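Local coordinates for protein L-asparagine oxygenase (Streptomyces coelicolor, PDB 2OG5) that catalyses the iron(II)- and 2-oxoglutarate-dependent 3-hydroxylation of L-asparagine, supplying (2S,3S)-3-hydroxyasparagine for the biosynthesis of the calcium-dependent antibiotic, at residues G89-S94 and V332-R337; H185-D190 and L336-A341. All blocks are in the same frame, centred on the assembly; numbering follows the deposited sequence.

In the fold
Both contacts converge on one piece of chain, the end of strand 326-333 and the turn that follows it. Contact 1 comes first along this piece and ties it to helix 81-92. Contact 2 follows and ties it to the loop between strands 176-179 and 191-196. Their centres lie about 12 Å apart, and they share Leu336 and Arg337. Asp190 joins them directly: Asp190 N is probably hydrogen-bonded to Val332 O, and Asp190 OD2 to Thr334 N. Strands 191-196 and 326-333 pair antiparallel in the mixed sheet of the jelly-roll. The exit from strand 326-333 is thus tied to helix 81-92 and to a loop that starts near the asparagine site.

Contact 1: residues G89-S94 and V332-R337; sequences GFRRDS and VLTDLR
Arg91, on the last turn of helix 81-92, reaches across to Thr334, the first residue after strand 326-333. These two residues make the whole contact, and the area buried between the segments is small, 95 Å².

The polar part is at the end of the arginine. Arg91 NH2 lies 3.1 Å from Thr334 O, and this oxygen sits at the edge of the guanidinium, close to its plane. The chain gets there by being stretched out: CG is anti to the backbone N (chi1 -171°), and the next two torsions keep it extended as far as NE. The CA atoms of Arg91 and Thr334 can therefore stay 8.8 Å apart. A clear hydrogen bond of this arginine runs to a third part of the fold, from NE to Leu140 O at the end of helix 128-140. The guanidinium thus lies between the end of that helix and the end of the strand.

The van der Waals part is slight. Arg91 NH2 also touches Thr334 CB at 3.6 Å, and Thr334 CG2 is 4.0 Å from the same nitrogen. The threonine side chain also touches Phe191 and Arg307.

The contact is at the surface, away from the metal and substrate sites. It joins the C-terminal turn of a helix to the exit of a strand in the mixed sheet of the jelly-roll fold, the core shared by iron(II)/2-oxoglutarate-dependent hydroxylases.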
loop_
_atom_site.group_PDB
_atom_site.type_symbol
_atom_site.label_atom_id
_atom_site.label_comp_id
_atom_site.label_asym_id
_atom_site.label_seq_id
_atom_site.Cartn_x
_atom_site.Cartn_y
_atom_site.Cartn_z
ATOM N N GLY A 89 6.657 -2.566 -16.516
ATOM C CA GLY A 89 5.452 -2.379 -17.302
ATOM C C GLY A 89 4.323 -1.818 -16.454
ATOM O O GLY A 89 3.586 -0.941 -16.894
ATOM N N PHE A 90 4.182 -2.331 -15.243
ATOM C CA PHE A 90 3.172 -1.859 -14.306
ATOM C C PHE A 90 3.410 -0.402 -13.892
ATOM O O PHE A 90 2.466 0.385 -13.771
ATOM C CB PHE A 90 3.164 -2.762 -13.068
ATOM C CG PHE A 90 2.190 -2.330 -12.023
ATOM C CD1 PHE A 90 0.832 -2.499 -12.215
ATOM C CD2 PHE A 90 2.623 -1.731 -10.858
ATOM C CE1 PHE A 90 -0.070 -2.082 -11.255
ATOM C CE2 PHE A 90 1.710 -1.299 -9.901
ATOM C CZ PHE A 90 0.372 -1.490 -10.107
ATOM N N ARG A 91 4.675 -0.040 -13.686
ATOM C CA ARG A 91 5.015 1.337 -13.317
ATOM C C ARG A 91 4.629 2.278 -14.453
ATOM O O ARG A 91 4.171 3.392 -14.220
ATOM C CB ARG A 91 6.502 1.461 -13.013
ATOM C CG ARG A 91 6.913 2.806 -12.412
ATOM C CD ARG A 91 8.429 2.940 -12.397
ATOM N NE ARG A 91 8.871 4.084 -11.595
ATOM C CZ ARG A 91 8.978 5.340 -12.030
ATOM N NH1 ARG A 91 8.692 5.685 -13.277
ATOM N NH2 ARG A 91 9.381 6.277 -11.186
ATOM N N ARG A 92 4.812 1.828 -15.684
ATOM C CA ARG A 92 4.483 2.647 -16.858
ATOM C C ARG A 92 2.974 2.773 -17.070
ATOM O O ARG A 92 2.490 3.830 -17.476
ATOM C CB ARG A 92 5.150 2.067 -18.103
ATOM C CG ARG A 92 4.833 2.781 -19.419
ATOM C CD ARG A 92 5.188 4.235 -19.371
ATOM N NE ARG A 92 4.842 4.924 -20.616
ATOM C CZ ARG A 92 3.690 5.556 -20.812
ATOM N NH1 ARG A 92 2.755 5.564 -19.869
ATOM N NH2 ARG A 92 3.468 6.179 -21.956
ATOM N N ASP A 93 2.251 1.685 -16.818
ATOM C CA ASP A 93 0.802 1.646 -16.986
ATOM C C ASP A 93 0.228 0.614 -16.014
ATOM O O ASP A 93 0.434 -0.581 -16.184
ATOM C CB ASP A 93 0.471 1.277 -18.432
ATOM C CG ASP A 93 -1.017 1.257 -18.722
ATOM O OD1 ASP A 93 -1.843 1.335 -17.783
ATOM O OD2 ASP A 93 -1.365 1.167 -19.923
ATOM N N SER A 94 -0.469 1.090 -14.985
ATOM C CA SER A 94 -0.992 0.196 -13.954
ATOM C C SER A 94 -2.327 -0.453 -14.346
ATOM O O SER A 94 -2.899 -1.222 -13.574
ATOM C CB SER A 94 -1.086 0.926 -12.615
ATOM O OG SER A 94 -1.858 2.099 -12.728
ATOM N N VAL A 332 5.973 3.115 -1.599
ATOM C CA VAL A 332 6.925 3.507 -2.631
ATOM C C VAL A 332 6.660 4.924 -3.107
ATOM O O VAL A 332 5.513 5.292 -3.374
ATOM C CB VAL A 332 6.829 2.573 -3.836
ATOM C CG1 VAL A 332 7.892 2.915 -4.875
ATOM C CG2 VAL A 332 6.962 1.118 -3.378
ATOM N N LEU A 333 7.740 5.696 -3.200
ATOM C CA LEU A 333 7.746 7.010 -3.804
ATOM C C LEU A 333 8.434 6.894 -5.164
ATOM O O LEU A 333 9.573 6.442 -5.265
ATOM C CB LEU A 333 8.453 8.024 -2.895
ATOM C CG LEU A 333 7.740 8.242 -1.552
ATOM C CD1 LEU A 333 8.637 9.009 -0.556
ATOM C CD2 LEU A 333 6.416 8.959 -1.733
ATOM N N THR A 334 7.707 7.265 -6.216
ATOM C CA THR A 334 8.236 7.162 -7.573
ATOM C C THR A 334 9.337 8.170 -7.865
ATOM O O THR A 334 10.179 7.906 -8.710
ATOM C CB THR A 334 7.124 7.324 -8.603
ATOM O OG1 THR A 334 6.260 8.400 -8.210
ATOM C CG2 THR A 334 6.325 6.031 -8.692
ATOM N N ASP A 335 9.347 9.294 -7.152
ATOM C CA ASP A 335 10.402 10.293 -7.295
ATOM C C ASP A 335 10.762 10.830 -5.911
ATOM O O ASP A 335 10.250 11.859 -5.472
ATOM C CB ASP A 335 9.965 11.422 -8.228
ATOM C CG ASP A 335 11.103 12.377 -8.577
ATOM O OD1 ASP A 335 12.244 12.195 -8.101
ATOM O OD2 ASP A 335 10.844 13.331 -9.334
ATOM N N LEU A 336 11.646 10.109 -5.230
ATOM C CA LEU A 336 12.028 10.455 -3.861
ATOM C C LEU A 336 12.539 11.883 -3.759
ATOM O O LEU A 336 12.340 12.554 -2.745
ATOM C CB LEU A 336 13.104 9.482 -3.383
ATOM C CG LEU A 336 13.537 9.572 -1.920
ATOM C CD1 LEU A 336 12.396 9.183 -1.005
ATOM C CD2 LEU A 336 14.771 8.701 -1.684
ATOM N N ARG A 337 13.166 12.379 -4.814
ATOM C CA ARG A 337 13.743 13.724 -4.767
ATOM C C ARG A 337 12.735 14.808 -4.397
ATOM O O ARG A 337 13.076 15.800 -3.733
ATOM C CB ARG A 337 14.402 14.073 -6.103
ATOM C CG ARG A 337 15.138 15.406 -6.144
ATOM C CD ARG A 337 16.236 15.448 -5.112
ATOM N NE ARG A 337 16.876 16.755 -5.070
ATOM C CZ ARG A 337 17.758 17.099 -4.135
ATOM N NH1 ARG A 337 18.156 16.209 -3.234
ATOM N NH2 ARG A 337 18.277 18.316 -4.136
#

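Contact 2: residues H185-D190 and L336-A341; sequences HEHRPD and LRRSRA
Ser339 packs its CB over one face of the His187 imidazole, nearly centred. This is a CH-pi contact, with Ser339 CB 3.8 Å from the centroid of the His187 ring and 12° off the ring normal. The opposite face is covered by Glu186 CG, so the ring is sandwiched. Arg338 comes in beside it. Arg338 O is 3.4 Å from His187 CE1. His187 CE1 also lies over one face of the Arg338 guanidinium, toward the rim of that group. The two planes are 61° apart, so this is no parallel stack. A bend at chi3 (57°) turns the guanidinium back to the histidine, with Arg338 NH1 4.1 Å from His187 ND1.

A water extends this grip. It donates to Glu186 O and accepts a weak bond from Arg338 NH1.

Further out, His187 sits in a type I beta turn from His185 to Arg188. His187 N donates to His185 ND1 at 2.9 Å, in the plane of that ring. His185 O takes two bonds, from Arg188 N and Arg188 NH1, which arrive from opposite faces of the carbonyl plane. On the other side, Ser339 OG is hydrogen-bonded to Arg343 NE.

Met342 and Leu350 also touch the histidine. This buried contact joins the turn before strand 191-196 to the 3-10 segment after strand 326-333, two neighbouring antiparallel strands of the jelly-roll, with the His187 side chain about 9 Å from that of the asparagine-binding Asn182.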
loop_
_atom_site.group_PDB
_atom_site.type_symbol
_atom_site.label_atom_id
_atom_site.label_comp_id
_atom_site.label_asym_id
_atom_site.label_seq_id
_atom_site.Cartn_x
_atom_site.Cartn_y
_atom_site.Cartn_z
ATOM N N HIS A 185 -1.832 13.947 2.406
ATOM C CA HIS A 185 -0.416 14.331 2.340
ATOM C C HIS A 185 0.047 14.607 0.911
ATOM O O HIS A 185 -0.232 13.828 -0.004
ATOM C CB HIS A 185 0.418 13.221 2.974
ATOM C CG HIS A 185 1.779 13.651 3.423
ATOM N ND1 HIS A 185 2.762 14.053 2.544
ATOM C CD2 HIS A 185 2.337 13.687 4.656
ATOM C CE1 HIS A 185 3.860 14.348 3.220
ATOM N NE2 HIS A 185 3.632 14.127 4.503
ATOM N N GLU A 186 0.757 15.720 0.740
ATOM C CA GLU A 186 1.324 16.119 -0.553
ATOM C C GLU A 186 2.217 15.045 -1.166
ATOM O O GLU A 186 2.265 14.894 -2.386
ATOM C CB GLU A 186 2.129 17.417 -0.381
ATOM C CG GLU A 186 2.843 17.913 -1.635
ATOM C CD GLU A 186 3.703 19.153 -1.404
ATOM O OE1 GLU A 186 3.803 19.640 -0.247
ATOM O OE2 GLU A 186 4.302 19.618 -2.400
ATOM N N HIS A 187 2.938 14.320 -0.316
ATOM C CA HIS A 187 3.854 13.268 -0.753
ATOM C C HIS A 187 3.373 11.907 -0.303
ATOM O O HIS A 187 4.162 11.046 0.076
ATOM C CB HIS A 187 5.261 13.552 -0.230
ATOM C CG HIS A 187 5.836 14.816 -0.768
ATOM N ND1 HIS A 187 6.049 15.011 -2.111
ATOM C CD2 HIS A 187 6.244 15.950 -0.150
ATOM C CE1 HIS A 187 6.550 16.217 -2.304
ATOM N NE2 HIS A 187 6.676 16.810 -1.129
ATOM N N ARG A 188 2.064 11.709 -0.383
ATOM C CA ARG A 188 1.474 10.412 -0.086
ATOM C C ARG A 188 2.082 9.322 -0.975
ATOM O O ARG A 188 2.617 9.605 -2.045
ATOM C CB ARG A 188 -0.034 10.481 -0.262
ATOM C CG ARG A 188 -0.501 10.767 -1.671
ATOM C CD ARG A 188 -1.984 11.104 -1.659
ATOM N NE ARG A 188 -2.438 11.653 -2.931
ATOM C CZ ARG A 188 -2.293 12.921 -3.311
ATOM N NH1 ARG A 188 -1.698 13.814 -2.532
ATOM N NH2 ARG A 188 -2.754 13.310 -4.492
ATOM N N PRO A 189 2.022 8.060 -0.521
ATOM C CA PRO A 189 2.629 7.004 -1.317
ATOM C C PRO A 189 2.142 6.999 -2.756
ATOM O O PRO A 189 0.957 7.231 -3.013
ATOM C CB PRO A 189 2.177 5.735 -0.584
ATOM C CG PRO A 189 2.018 6.179 0.819
ATOM C CD PRO A 189 1.440 7.547 0.729
ATOM N N ASP A 190 3.039 6.697 -3.686
ATOM C CA ASP A 190 2.663 6.473 -5.083
ATOM C C ASP A 190 2.188 5.045 -5.288
ATOM O O ASP A 190 1.194 4.823 -5.984
ATOM C CB ASP A 190 3.824 6.846 -5.981
ATOM C CG ASP A 190 4.179 8.317 -5.844
ATOM O OD1 ASP A 190 3.327 9.167 -6.169
ATOM O OD2 ASP A 190 5.283 8.635 -5.346
ATOM N N LEU A 336 11.646 10.109 -5.230
ATOM C CA LEU A 336 12.028 10.455 -3.861
ATOM C C LEU A 336 12.539 11.883 -3.759
ATOM O O LEU A 336 12.340 12.554 -2.745
ATOM C CB LEU A 336 13.104 9.482 -3.383
ATOM C CG LEU A 336 13.537 9.572 -1.920
ATOM C CD1 LEU A 336 12.396 9.183 -1.005
ATOM C CD2 LEU A 336 14.771 8.701 -1.684
ATOM N N ARG A 337 13.166 12.379 -4.814
ATOM C CA ARG A 337 13.743 13.724 -4.767
ATOM C C ARG A 337 12.735 14.808 -4.397
ATOM O O ARG A 337 13.076 15.800 -3.733
ATOM C CB ARG A 337 14.402 14.073 -6.103
ATOM C CG ARG A 337 15.138 15.406 -6.144
ATOM C CD ARG A 337 16.236 15.448 -5.112
ATOM N NE ARG A 337 16.876 16.755 -5.070
ATOM C CZ ARG A 337 17.758 17.099 -4.135
ATOM N NH1 ARG A 337 18.156 16.209 -3.234
ATOM N NH2 ARG A 337 18.277 18.316 -4.136
ATOM N N ARG A 338 11.489 14.630 -4.817
ATOM C CA ARG A 338 10.484 15.671 -4.631
ATOM C C ARG A 338 10.193 16.003 -3.167
ATOM O O ARG A 338 9.729 17.100 -2.885
ATOM C CB ARG A 338 9.176 15.274 -5.318
ATOM C CG ARG A 338 9.261 15.164 -6.815
ATOM C CD ARG A 338 7.907 14.881 -7.423
ATOM N NE ARG A 338 6.961 15.922 -7.047
ATOM C CZ ARG A 338 5.801 15.724 -6.420
ATOM N NH1 ARG A 338 5.369 14.504 -6.115
ATOM N NH2 ARG A 338 5.046 16.779 -6.113
ATOM N N SER A 339 10.451 15.059 -2.264
ATOM C CA SER A 339 10.171 15.218 -0.840
ATOM C C SER A 339 11.415 15.540 -0.017
ATOM O O SER A 339 11.375 15.470 1.214
ATOM C CB SER A 339 9.508 13.947 -0.293
ATOM O OG SER A 339 10.305 12.795 -0.519
ATOM N N ARG A 340 12.503 15.934 -0.666
ATOM C CA ARG A 340 13.767 16.189 0.048
ATOM C C ARG A 340 13.616 17.161 1.229
ATOM O O ARG A 340 14.242 16.966 2.258
ATOM C CB ARG A 340 14.843 16.694 -0.925
ATOM C CG ARG A 340 16.205 17.004 -0.289
ATOM C CD ARG A 340 16.863 15.804 0.330
ATOM N NE ARG A 340 18.134 16.155 0.973
ATOM C CZ ARG A 340 18.263 16.651 2.199
ATOM N NH1 ARG A 340 17.211 16.857 2.971
ATOM N NH2 ARG A 340 19.472 16.937 2.665
ATOM N N ALA A 341 12.790 18.189 1.072
ATOM C CA ALA A 341 12.561 19.169 2.137
ATOM C C ALA A 341 11.971 18.549 3.405
ATOM O O ALA A 341 12.089 19.125 4.492
ATOM C CB ALA A 341 11.663 20.297 1.626
HETATM O O HOH W 1 2.693 12.938 -4.696
#